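Local structure of phage tail sheath protein (Desulfitobacterium hafniense, 3HXL) at residues Met38-Ser43 and Leu85-Leu90; Gly111-Asp116 and Thr135-Ala140; Ile231-Glu236 and Glu244-Val249; Ala291-Pro296 and Phe314-Asn319. The protein is probably the subunit of a contractile phage-type tail sheath, the sleeve of stacked copies that surrounds the tail tube. One frame throughout, in Å; residues are numbered along the deposited sequence.

Interaction 1: Met38-Ser43 and Leu85-Leu90; sequences MPLILS and LLLYRL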
loop_
_atom_site.group_PDB
_atom_site.type_symbol
_atom_site.label_atom_id
_atom_site.label_comp_id
_atom_site.label_asym_id
_atom_site.label_seq_id
_atom_site.Cartn_x
_atom_site.Cartn_y
_atom_site.Cartn_z
HETATM N N MSE A 38 -1.323 -2.566 -2.660
HETATM C CA MSE A 38 -0.925 -3.906 -3.043
HETATM C C MSE A 38 -1.946 -4.621 -3.914
HETATM O O MSE A 38 -3.144 -4.589 -3.643
HETATM C CB MSE A 38 -0.661 -4.700 -1.759
HETATM C CG MSE A 38 -0.234 -6.144 -1.906
HETATM SE SE MSE A 38 0.405 -6.826 -0.178
HETATM C CE MSE A 38 -1.207 -6.401 0.862
ATOM N N PRO A 39 -1.481 -5.243 -5.006
ATOM C CA PRO A 39 -2.389 -5.972 -5.897
ATOM C C PRO A 39 -2.395 -7.442 -5.451
ATOM O O PRO A 39 -1.342 -8.067 -5.353
ATOM C CB PRO A 39 -1.753 -5.770 -7.270
ATOM C CG PRO A 39 -0.284 -5.810 -6.956
ATOM C CD PRO A 39 -0.172 -5.009 -5.653
ATOM N N LEU A 40 -3.574 -7.991 -5.170
ATOM C CA LEU A 40 -3.653 -9.372 -4.713
ATOM C C LEU A 40 -4.689 -10.238 -5.397
ATOM O O LEU A 40 -5.699 -9.758 -5.911
ATOM C CB LEU A 40 -3.942 -9.442 -3.205
ATOM C CG LEU A 40 -2.907 -8.941 -2.197
ATOM C CD1 LEU A 40 -3.407 -9.224 -0.786
ATOM C CD2 LEU A 40 -1.578 -9.625 -2.438
ATOM N N ILE A 41 -4.414 -11.534 -5.372
ATOM C CA ILE A 41 -5.316 -12.529 -5.915
ATOM C C ILE A 41 -6.039 -13.033 -4.673
ATOM O O ILE A 41 -5.418 -13.591 -3.772
ATOM C CB ILE A 41 -4.539 -13.664 -6.573
ATOM C CG1 ILE A 41 -3.824 -13.125 -7.817
ATOM C CG2 ILE A 41 -5.485 -14.812 -6.919
ATOM C CD1 ILE A 41 -2.774 -14.049 -8.378
ATOM N N LEU A 42 -7.349 -12.819 -4.632
ATOM C CA LEU A 42 -8.158 -13.205 -3.482
ATOM C C LEU A 42 -9.232 -14.235 -3.826
ATOM O O LEU A 42 -9.387 -14.624 -4.984
ATOM C CB LEU A 42 -8.809 -11.949 -2.893
ATOM C CG LEU A 42 -7.844 -10.827 -2.490
ATOM C CD1 LEU A 42 -8.621 -9.600 -2.021
ATOM C CD2 LEU A 42 -6.934 -11.330 -1.384
ATOM N N SER A 43 -9.969 -14.672 -2.807
ATOM C CA SER A 43 -11.032 -15.653 -2.993
ATOM C C SER A 43 -12.399 -15.027 -2.745
ATOM O O SER A 43 -13.423 -15.710 -2.764
ATOM C CB SER A 43 -10.833 -16.836 -2.043
ATOM O OG SER A 43 -9.571 -17.447 -2.246
ATOM N N LEU A 85 -4.103 1.068 3.558
ATOM C CA LEU A 85 -3.792 0.131 2.495
ATOM C C LEU A 85 -4.765 0.307 1.343
ATOM O O LEU A 85 -5.981 0.330 1.541
ATOM C CB LEU A 85 -3.884 -1.316 2.994
ATOM C CG LEU A 85 -3.837 -2.408 1.908
ATOM C CD1 LEU A 85 -2.464 -2.401 1.250
ATOM C CD2 LEU A 85 -4.120 -3.780 2.517
ATOM N N LEU A 86 -4.221 0.456 0.141
ATOM C CA LEU A 86 -5.041 0.566 -1.049
ATOM C C LEU A 86 -4.895 -0.823 -1.669
ATOM O O LEU A 86 -3.855 -1.163 -2.243
ATOM C CB LEU A 86 -4.508 1.665 -1.978
ATOM C CG LEU A 86 -4.471 3.067 -1.363
ATOM C CD1 LEU A 86 -3.947 4.063 -2.394
ATOM C CD2 LEU A 86 -5.856 3.482 -0.882
ATOM N N LEU A 87 -5.941 -1.626 -1.504
ATOM C CA LEU A 87 -5.981 -3.000 -1.982
ATOM C C LEU A 87 -6.728 -3.155 -3.294
ATOM O O LEU A 87 -7.801 -2.583 -3.481
ATOM C CB LEU A 87 -6.643 -3.885 -0.920
ATOM C CG LEU A 87 -6.895 -5.360 -1.251
ATOM C CD1 LEU A 87 -5.575 -6.095 -1.437
ATOM C CD2 LEU A 87 -7.702 -5.986 -0.113
ATOM N N TYR A 88 -6.163 -3.950 -4.192
ATOM C CA TYR A 88 -6.780 -4.177 -5.492
ATOM C C TYR A 88 -6.872 -5.678 -5.748
ATOM O O TYR A 88 -5.854 -6.363 -5.795
ATOM C CB TYR A 88 -5.926 -3.516 -6.569
ATOM C CG TYR A 88 -6.557 -3.466 -7.941
ATOM C CD1 TYR A 88 -7.394 -2.413 -8.307
ATOM C CD2 TYR A 88 -6.285 -4.454 -8.885
ATOM C CE1 TYR A 88 -7.938 -2.338 -9.591
ATOM C CE2 TYR A 88 -6.823 -4.395 -10.168
ATOM C CZ TYR A 88 -7.644 -3.334 -10.513
ATOM O OH TYR A 88 -8.153 -3.256 -11.786
ATOM N N ARG A 89 -8.087 -6.200 -5.888
ATOM C CA ARG A 89 -8.243 -7.622 -6.159
ATOM C C ARG A 89 -8.134 -7.830 -7.671
ATOM O O ARG A 89 -8.957 -7.338 -8.436
ATOM C CB ARG A 89 -9.589 -8.146 -5.663
ATOM C CG ARG A 89 -9.715 -9.645 -5.862
ATOM C CD ARG A 89 -11.124 -10.169 -5.619
ATOM N NE ARG A 89 -11.172 -11.604 -5.860
ATOM C CZ ARG A 89 -12.273 -12.345 -5.797
ATOM N NH1 ARG A 89 -13.441 -11.790 -5.497
ATOM N NH2 ARG A 89 -12.197 -13.648 -6.033
ATOM N N LEU A 90 -7.114 -8.576 -8.077
ATOM C CA LEU A 90 -6.813 -8.832 -9.485
ATOM C C LEU A 90 -7.715 -9.808 -10.229
ATOM O O LEU A 90 -7.750 -9.800 -11.458
ATOM C CB LEU A 90 -5.376 -9.336 -9.594
ATOM C CG LEU A 90 -4.242 -8.429 -9.105
ATOM C CD1 LEU A 90 -3.053 -9.287 -8.743
ATOM C CD2 LEU A 90 -3.883 -7.401 -10.172
#

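Interaction 2: Gly111-Asp116 and Thr135-Ala140; sequences GARGND and TLVDGA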
loop_
_atom_site.group_PDB
_atom_site.type_symbol
_atom_site.label_atom_id
_atom_site.label_comp_id
_atom_site.label_asym_id
_atom_site.label_seq_id
_atom_site.Cartn_x
_atom_site.Cartn_y
_atom_site.Cartn_z
ATOM N N GLY A 111 -15.251 -16.482 -6.411
ATOM C CA GLY A 111 -14.149 -16.949 -5.593
ATOM C C GLY A 111 -14.487 -18.248 -4.892
ATOM O O GLY A 111 -15.656 -18.632 -4.811
ATOM N N ALA A 112 -13.460 -18.923 -4.383
ATOM C CA ALA A 112 -13.632 -20.188 -3.681
ATOM C C ALA A 112 -14.342 -19.987 -2.346
ATOM O O ALA A 112 -14.875 -20.933 -1.767
ATOM C CB ALA A 112 -12.270 -20.841 -3.453
ATOM N N ARG A 113 -14.344 -18.754 -1.855
ATOM C CA ARG A 113 -14.993 -18.461 -0.584
ATOM C C ARG A 113 -16.497 -18.708 -0.698
ATOM O O ARG A 113 -17.171 -18.968 0.298
ATOM C CB ARG A 113 -14.706 -17.015 -0.177
ATOM C CG ARG A 113 -15.322 -16.580 1.141
ATOM C CD ARG A 113 -15.036 -17.558 2.269
ATOM N NE ARG A 113 -15.167 -16.903 3.568
ATOM C CZ ARG A 113 -15.163 -17.534 4.737
ATOM N NH1 ARG A 113 -15.039 -18.853 4.781
ATOM N NH2 ARG A 113 -15.277 -16.842 5.863
ATOM N N GLY A 114 -17.017 -18.637 -1.918
ATOM C CA GLY A 114 -18.431 -18.880 -2.121
ATOM C C GLY A 114 -18.817 -20.314 -1.787
ATOM O O GLY A 114 -19.961 -20.583 -1.418
ATOM N N ASN A 115 -17.870 -21.243 -1.908
ATOM C CA ASN A 115 -18.163 -22.642 -1.608
ATOM C C ASN A 115 -18.291 -22.919 -0.107
ATOM O O ASN A 115 -18.643 -24.028 0.295
ATOM C CB ASN A 115 -17.098 -23.567 -2.206
ATOM C CG ASN A 115 -16.944 -23.394 -3.705
ATOM O OD1 ASN A 115 -17.931 -23.320 -4.445
ATOM N ND2 ASN A 115 -15.699 -23.342 -4.163
ATOM N N ASP A 116 -18.002 -21.920 0.722
ATOM C CA ASP A 116 -18.118 -22.094 2.171
ATOM C C ASP A 116 -19.488 -21.621 2.639
ATOM O O ASP A 116 -19.756 -21.542 3.838
ATOM C CB ASP A 116 -17.048 -21.295 2.917
ATOM C CG ASP A 116 -15.638 -21.729 2.571
ATOM O OD1 ASP A 116 -15.449 -22.900 2.186
ATOM O OD2 ASP A 116 -14.716 -20.896 2.699
ATOM N N THR A 135 -28.555 -18.158 5.909
ATOM C CA THR A 135 -27.333 -18.224 5.126
ATOM C C THR A 135 -26.209 -18.584 6.089
ATOM O O THR A 135 -25.940 -17.856 7.048
ATOM C CB THR A 135 -27.020 -16.863 4.459
ATOM O OG1 THR A 135 -28.135 -16.463 3.657
ATOM C CG2 THR A 135 -25.785 -16.970 3.575
ATOM N N LEU A 136 -25.570 -19.721 5.839
ATOM C CA LEU A 136 -24.480 -20.183 6.683
ATOM C C LEU A 136 -23.138 -20.063 5.988
ATOM O O LEU A 136 -23.020 -20.299 4.783
ATOM C CB LEU A 136 -24.693 -21.643 7.093
ATOM C CG LEU A 136 -25.650 -21.949 8.254
ATOM C CD1 LEU A 136 -27.030 -21.404 7.968
ATOM C CD2 LEU A 136 -25.694 -23.452 8.466
ATOM N N VAL A 137 -22.133 -19.693 6.767
ATOM C CA VAL A 137 -20.767 -19.556 6.279
ATOM C C VAL A 137 -19.899 -20.343 7.248
ATOM O O VAL A 137 -19.796 -19.989 8.425
ATOM C CB VAL A 137 -20.318 -18.084 6.270
ATOM C CG1 VAL A 137 -18.874 -17.986 5.808
ATOM C CG2 VAL A 137 -21.223 -17.275 5.352
ATOM N N ASP A 138 -19.276 -21.406 6.748
ATOM C CA ASP A 138 -18.449 -22.274 7.578
ATOM C C ASP A 138 -19.295 -22.822 8.722
ATOM O O ASP A 138 -18.820 -22.953 9.849
ATOM C CB ASP A 138 -17.243 -21.525 8.154
ATOM C CG ASP A 138 -16.189 -21.215 7.107
ATOM O OD1 ASP A 138 -15.989 -22.041 6.193
ATOM O OD2 ASP A 138 -15.548 -20.152 7.213
ATOM N N GLY A 139 -20.559 -23.117 8.427
ATOM C CA GLY A 139 -21.455 -23.658 9.437
ATOM C C GLY A 139 -22.114 -22.644 10.351
ATOM O O GLY A 139 -23.059 -22.976 11.061
ATOM N N ALA A 140 -21.626 -21.410 10.343
ATOM C CA ALA A 140 -22.190 -20.370 11.191
ATOM C C ALA A 140 -23.257 -19.558 10.458
ATOM O O ALA A 140 -23.039 -19.087 9.340
ATOM C CB ALA A 140 -21.083 -19.449 11.687
HETATM O O HOH W 1 -15.826 -18.071 8.750
HETATM O O HOH W 2 -16.788 -24.449 4.472
HETATM O O HOH W 3 -21.458 -23.370 5.577
#

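Interaction 3: Ile231-Glu236 and Glu244-Val249; sequences IQVVLE and EGVISV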
loop_
_atom_site.group_PDB
_atom_site.type_symbol
_atom_site.label_atom_id
_atom_site.label_comp_id
_atom_site.label_asym_id
_atom_site.label_seq_id
_atom_site.Cartn_x
_atom_site.Cartn_y
_atom_site.Cartn_z
ATOM N N ILE A 231 7.376 7.799 -5.396
ATOM C CA ILE A 231 6.863 6.606 -4.730
ATOM C C ILE A 231 7.917 5.506 -4.867
ATOM O O ILE A 231 8.918 5.685 -5.560
ATOM C CB ILE A 231 5.546 6.117 -5.398
ATOM C CG1 ILE A 231 5.780 5.846 -6.887
ATOM C CG2 ILE A 231 4.446 7.164 -5.252
ATOM C CD1 ILE A 231 6.150 4.413 -7.199
ATOM N N GLN A 232 7.700 4.378 -4.199
ATOM C CA GLN A 232 8.610 3.246 -4.312
ATOM C C GLN A 232 7.824 1.955 -4.457
ATOM O O GLN A 232 6.676 1.853 -4.015
ATOM C CB GLN A 232 9.534 3.122 -3.089
ATOM C CG GLN A 232 10.704 4.118 -3.034
ATOM C CD GLN A 232 11.626 3.853 -1.841
ATOM O OE1 GLN A 232 11.195 3.912 -0.686
ATOM N NE2 GLN A 232 12.896 3.561 -2.117
ATOM N N VAL A 233 8.452 0.978 -5.099
ATOM C CA VAL A 233 7.867 -0.337 -5.281
ATOM C C VAL A 233 8.798 -1.311 -4.574
ATOM O O VAL A 233 10.023 -1.173 -4.643
ATOM C CB VAL A 233 7.776 -0.737 -6.783
ATOM C CG1 VAL A 233 6.876 0.233 -7.526
ATOM C CG2 VAL A 233 9.158 -0.773 -7.396
ATOM N N VAL A 234 8.204 -2.274 -3.878
ATOM C CA VAL A 234 8.948 -3.284 -3.139
ATOM C C VAL A 234 8.732 -4.640 -3.798
ATOM O O VAL A 234 7.618 -5.175 -3.812
ATOM C CB VAL A 234 8.477 -3.364 -1.673
ATOM C CG1 VAL A 234 9.282 -4.422 -0.924
ATOM C CG2 VAL A 234 8.638 -1.995 -1.007
ATOM N N LEU A 235 9.814 -5.183 -4.342
ATOM C CA LEU A 235 9.783 -6.458 -5.038
ATOM C C LEU A 235 10.584 -7.516 -4.310
ATOM O O LEU A 235 11.291 -7.227 -3.338
ATOM C CB LEU A 235 10.358 -6.298 -6.448
ATOM C CG LEU A 235 9.879 -5.094 -7.251
ATOM C CD1 LEU A 235 10.614 -5.057 -8.588
ATOM C CD2 LEU A 235 8.382 -5.182 -7.466
ATOM N N GLU A 236 10.460 -8.745 -4.808
ATOM C CA GLU A 236 11.144 -9.918 -4.268
ATOM C C GLU A 236 12.297 -10.321 -5.174
ATOM O O GLU A 236 12.096 -10.532 -6.364
ATOM C CB GLU A 236 10.167 -11.098 -4.193
ATOM C CG GLU A 236 10.782 -12.384 -3.690
ATOM C CD GLU A 236 11.130 -13.392 -4.788
ATOM O OE1 GLU A 236 11.723 -14.418 -4.430
ATOM O OE2 GLU A 236 10.817 -13.187 -5.985
ATOM N N GLU A 244 16.787 3.566 -7.336
ATOM C CA GLU A 244 16.391 4.003 -5.987
ATOM C C GLU A 244 14.888 3.916 -5.737
ATOM O O GLU A 244 14.430 3.985 -4.590
ATOM C CB GLU A 244 16.858 5.443 -5.717
ATOM C CG GLU A 244 16.206 6.504 -6.602
ATOM C CD GLU A 244 17.014 6.786 -7.864
ATOM O OE1 GLU A 244 17.854 5.940 -8.235
ATOM O OE2 GLU A 244 16.804 7.851 -8.477
ATOM N N GLY A 245 14.117 3.764 -6.806
ATOM C CA GLY A 245 12.680 3.669 -6.647
ATOM C C GLY A 245 12.229 2.244 -6.382
ATOM O O GLY A 245 11.042 1.991 -6.187
ATOM N N VAL A 246 13.172 1.307 -6.360
ATOM C CA VAL A 246 12.832 -0.097 -6.135
ATOM C C VAL A 246 13.592 -0.755 -4.987
ATOM O O VAL A 246 14.814 -0.694 -4.927
ATOM C CB VAL A 246 13.094 -0.947 -7.404
ATOM C CG1 VAL A 246 12.789 -2.409 -7.122
ATOM C CG2 VAL A 246 12.253 -0.434 -8.557
ATOM N N ILE A 247 12.856 -1.376 -4.070
ATOM C CA ILE A 247 13.471 -2.083 -2.956
ATOM C C ILE A 247 13.314 -3.568 -3.258
ATOM O O ILE A 247 12.235 -4.015 -3.646
ATOM C CB ILE A 247 12.771 -1.756 -1.609
ATOM C CG1 ILE A 247 12.991 -0.279 -1.261
ATOM C CG2 ILE A 247 13.319 -2.660 -0.508
ATOM C CD1 ILE A 247 12.077 0.246 -0.145
ATOM N N SER A 248 14.393 -4.326 -3.099
ATOM C CA SER A 248 14.366 -5.766 -3.374
ATOM C C SER A 248 14.606 -6.619 -2.128
ATOM O O SER A 248 15.723 -6.684 -1.614
ATOM C CB SER A 248 15.419 -6.119 -4.433
ATOM O OG SER A 248 15.391 -7.501 -4.750
ATOM N N VAL A 249 13.553 -7.286 -1.666
ATOM C CA VAL A 249 13.631 -8.152 -0.488
ATOM C C VAL A 249 14.205 -9.506 -0.905
ATOM O O VAL A 249 13.656 -10.172 -1.785
ATOM C CB VAL A 249 12.233 -8.367 0.129
ATOM C CG1 VAL A 249 12.342 -9.183 1.409
ATOM C CG2 VAL A 249 11.573 -7.021 0.398
#

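Interaction 4: Ala291-Pro296 and Phe314-Asn319; sequences AVDVAP and FTASDN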
loop_
_atom_site.group_PDB
_atom_site.type_symbol
_atom_site.label_atom_id
_atom_site.label_comp_id
_atom_site.label_asym_id
_atom_site.label_seq_id
_atom_site.Cartn_x
_atom_site.Cartn_y
_atom_site.Cartn_z
ATOM N N ALA A 291 8.267 -11.449 14.041
ATOM C CA ALA A 291 9.241 -12.424 13.558
ATOM C C ALA A 291 10.278 -12.828 14.596
ATOM O O ALA A 291 10.745 -12.003 15.377
ATOM C CB ALA A 291 9.937 -11.879 12.325
ATOM N N VAL A 292 10.656 -14.103 14.585
ATOM C CA VAL A 292 11.648 -14.580 15.536
ATOM C C VAL A 292 12.881 -15.194 14.881
ATOM O O VAL A 292 13.835 -15.565 15.565
ATOM C CB VAL A 292 11.023 -15.592 16.529
ATOM C CG1 VAL A 292 9.876 -14.917 17.279
ATOM C CG2 VAL A 292 10.510 -16.829 15.785
ATOM N N ASP A 293 12.875 -15.285 13.558
ATOM C CA ASP A 293 14.010 -15.851 12.839
ATOM C C ASP A 293 13.867 -15.419 11.378
ATOM O O ASP A 293 12.867 -14.808 11.008
ATOM C CB ASP A 293 13.974 -17.386 12.954
ATOM C CG ASP A 293 15.342 -18.032 12.755
ATOM O OD1 ASP A 293 16.272 -17.354 12.274
ATOM O OD2 ASP A 293 15.483 -19.235 13.074
ATOM N N VAL A 294 14.862 -15.722 10.552
ATOM C CA VAL A 294 14.791 -15.361 9.140
ATOM C C VAL A 294 14.926 -16.637 8.315
ATOM O O VAL A 294 15.427 -17.647 8.810
ATOM C CB VAL A 294 15.910 -14.345 8.757
ATOM C CG1 VAL A 294 15.876 -13.162 9.718
ATOM C CG2 VAL A 294 17.282 -15.010 8.791
ATOM N N ALA A 295 14.467 -16.599 7.066
ATOM C CA ALA A 295 14.545 -17.769 6.200
ATOM C C ALA A 295 14.684 -17.371 4.737
ATOM O O ALA A 295 13.777 -16.787 4.151
ATOM C CB ALA A 295 13.315 -18.649 6.395
ATOM N N PRO A 296 15.820 -17.719 4.116
ATOM C CA PRO A 296 16.926 -18.423 4.772
ATOM C C PRO A 296 17.902 -17.511 5.498
ATOM O O PRO A 296 17.777 -16.283 5.463
ATOM C CB PRO A 296 17.591 -19.146 3.610
ATOM C CG PRO A 296 17.455 -18.144 2.506
ATOM C CD PRO A 296 16.020 -17.672 2.657
ATOM N N PHE A 314 16.860 -9.647 5.826
ATOM C CA PHE A 314 16.712 -9.783 7.269
ATOM C C PHE A 314 17.810 -10.675 7.822
ATOM O O PHE A 314 18.254 -11.616 7.160
ATOM C CB PHE A 314 15.352 -10.408 7.596
ATOM C CG PHE A 314 14.189 -9.608 7.101
ATOM C CD1 PHE A 314 13.746 -8.491 7.806
ATOM C CD2 PHE A 314 13.553 -9.949 5.910
ATOM C CE1 PHE A 314 12.700 -7.720 7.325
ATOM C CE2 PHE A 314 12.503 -9.182 5.421
ATOM C CZ PHE A 314 12.072 -8.067 6.130
ATOM N N THR A 315 18.245 -10.370 9.039
ATOM C CA THR A 315 19.275 -11.145 9.712
ATOM C C THR A 315 18.748 -11.490 11.101
ATOM O O THR A 315 18.183 -10.633 11.790
ATOM C CB THR A 315 20.592 -10.334 9.839
ATOM O OG1 THR A 315 21.079 -10.006 8.530
ATOM C CG2 THR A 315 21.652 -11.139 10.584
ATOM N N ALA A 316 18.914 -12.746 11.501
ATOM C CA ALA A 316 18.435 -13.196 12.808
ATOM C C ALA A 316 19.364 -12.728 13.921
ATOM O O ALA A 316 20.582 -12.772 13.778
ATOM C CB ALA A 316 18.320 -14.717 12.828
ATOM N N SER A 317 18.779 -12.279 15.028
ATOM C CA SER A 317 19.554 -11.803 16.170
ATOM C C SER A 317 18.679 -11.710 17.415
ATOM O O SER A 317 17.621 -11.088 17.383
ATOM C CB SER A 317 20.151 -10.429 15.857
ATOM O OG SER A 317 20.768 -9.862 17.003
ATOM N N ASP A 318 19.110 -12.345 18.500
ATOM C CA ASP A 318 18.362 -12.308 19.758
ATOM C C ASP A 318 16.879 -12.657 19.555
ATOM O O ASP A 318 15.992 -11.985 20.083
ATOM C CB ASP A 318 18.498 -10.912 20.385
ATOM C CG ASP A 318 17.974 -10.847 21.812
ATOM O OD1 ASP A 318 18.471 -11.616 22.666
ATOM O OD2 ASP A 318 17.072 -10.018 22.080
ATOM N N ASN A 319 16.630 -13.713 18.787
ATOM C CA ASN A 319 15.280 -14.189 18.496
ATOM C C ASN A 319 14.405 -13.184 17.754
ATOM O O ASN A 319 13.187 -13.133 17.952
ATOM C CB ASN A 319 14.574 -14.625 19.782
ATOM C CG ASN A 319 15.311 -15.740 20.497
ATOM O OD1 ASN A 319 15.623 -16.773 19.902
ATOM N ND2 ASN A 319 15.592 -15.537 21.779
HETATM O O HOH W 4 14.017 -17.415 17.454
#

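Interaction 1: Met38-Ser43 and Leu85-Leu90
Parallel pairing of strands 35-40 and 84-89 in the mixed sheet sets M38, a selenomethionine, beside L87, P39 beside Y88 and L40 beside R89. The ladder alternates strictly: M38 N bonds to L86 O, Y88 N to M38 O, L40 N to Y88 O at 2.9 Å, and L90 N to L40 O at 2.8 Å with an N-H...O angle of 170°. P39, which has no N-H to give, falls at a position whose nitrogen the ladder does not use. On the side of the sheet that carries M38 and L87, the L87 chain meets L40 at about a right angle, CD1 to CD1 at 3.9 Å, and helix 73-78 covers them. On the P39 side, L90 CD2 lies 4.0 Å from P39 CB, beneath Y188 of helix 185-195. Beyond strand 35-40 the contact is carried on by the R89 side chain. With CG anti to the backbone N (chi1 -176°) and the chain extended, it runs over L42, NE 3.8 Å from L42 CB, and gives L42 O a weak hydrogen bond from NH2. NH1 and NH2 also donate to the carbonyls of G45 and G110, respectively. A parallel strand pair with helices 73-78 and 185-195 on its two faces is characteristic of a three-layer alpha/beta sandwich.

Interaction 2: Gly111-Asp116 and Thr135-Ala140
Charge pairing dominates where R113 and D116, on the 3-10 turn 112-116, meet D138. NH1 of R113 serves two carboxylates: D138 OD2 at 2.8 Å across the contact and D116 OD2 at 2.9 Å within its own turn. Both acceptors lie at the edge of the guanidinium, in its plane, yet D138 OD2 is approached from above its carboxylate plane, 36° out of it, whereas D116 OD2 is met on its anti side. A bend at chi2 (50°) in R113 folds the chain back toward D116. The two aspartates lie side by side, D116 OD2 3.9 Å from D138 OD1, and the shared arginine probably offsets their repulsion.

Among backbone groups, D138 N donates to D116 O at 3.0 Å, which ties the end of the 3-10 turn to the type I' turn V137-A140. Water extends both links: one molecule accepts from R113 NH2 and donates to D138 OD2, and another joins D116 O to G139 N.

Van der Waals packing is slight: V137 CG1 sits over one face of the guanidinium, toward its rim, 3.8 Å from R113 NH2.

R113 NH2 also reaches G64 O, and W44 and Y65 pack on the arginine. The whole lies at one end of the antiparallel sheet, where the 3-10 turn leads into strand 117-123 and the V137-A140 turn joins strands 131-137 and 140-147.

Interaction 3: Ile231-Glu236 and Glu244-Val249
Q232 and E244 make the side-chain hydrogen bond of this contact: NE2 of Q232 donates to E244 O at 2.9 Å, nearly along the C=O axis and with the acceptor close to the amide plane. A second bond from NE2, to N344 OD1 of helix 344-364, helps fix the rotation of the amide, whose OE1 lies 3.8 Å from I247 CD1.

The backbone ladder follows, parallel and regular. V233 N bonds to G245 O, I247 N to V233 O, L235 N to I247 O and V249 N to L235 O, the last two at 2.8 Å. Each strand thus gives and takes in turn, and CA-H...O contacts such as V234 CA to I247 O lie between the bonds.

Outside the ladder, the side chains divide between two faces. V233, L235 and V246 lie under helix 210-227. With V233 CG1 anti to the carbonyl carbon (chi1 -62°), CG2 falls between the backbone N and that carbon and presses on V246 CG2 at 3.3 Å, tighter than usual for two methyls, while the other branch of V246, CG1, meets L235 CD1 at 3.7 Å. On the opposite face V234 lies beside I247, both pointing the same way, and V234 CG1 touches V249 CG2 at 3.7 Å; I247 and V249 also pack on helix 263-276. Neighbouring parallel strands of beta-branched and other aliphatic residues between helical layers are typical of the alpha/beta sheet at the heart of a subtilisin-like domain.

Interaction 4: Ala291-Pro296 and Phe314-Asn319
V294 buries the most surface here, with N319 and A316 next. CG1 of V294, anti to its carbonyl carbon (chi1 -52°), is directed onto the backbone of strand 314-317: it lies 3.5 Å from F314 CB and equally close to A316 N, while CG2 reaches A316 CB at 4.2 Å. The valine therefore rests across the strand, meeting F314 at its CB rather than at its ring.

A316 has a second neighbour in D293, whose OD1 comes within 3.4 Å of A316 CB. That oxygen also accepts from V294 N at 2.8 Å and is salt-bridged to R297, so a methyl packs beside an atom already bonded twice.

N319 meets V292 without a direct hydrogen bond. Its carbonyl O receives a CA-H...O contact from V292 CA at 3.2 Å, and a water donates both to V292 O, at 2.7 Å, and to N319 OD1, linking the two residues through solvent.

A classic beta bulge sets V292 and D293 together against V254 of strand 246-255, where the chain turns its corner. Strand 294-295 goes on antiparallel to strand 246-255, while strand 314-317 pairs with 320-323 alongside, and the F314 ring reaches W269 and V270 of helix 263-276.

How the interactions relate
The four contacts follow one another in series along the chain, none nesting or crossing. Interaction 1 closes a loop of 41 residues that includes helices 60-63 and 73-78, and interaction 2 one of 18 in the beta-sandwich region. They touch where S43 O meets R113 CB, so the loop leaving strand 35-40 abuts the 3-10 turn of the beta-sandwich region. Interaction 3 closes the shortest connection, seven residues between neighbouring parallel strands, and interaction 4 one of 17 containing helix 300-308. The last two touch through V249 and F314. Interactions 1, 3 and 4 all reach the same mixed sheet, whereas interaction 2 is remote, its centre about 37 Å from the centres of interactions 3 and 4.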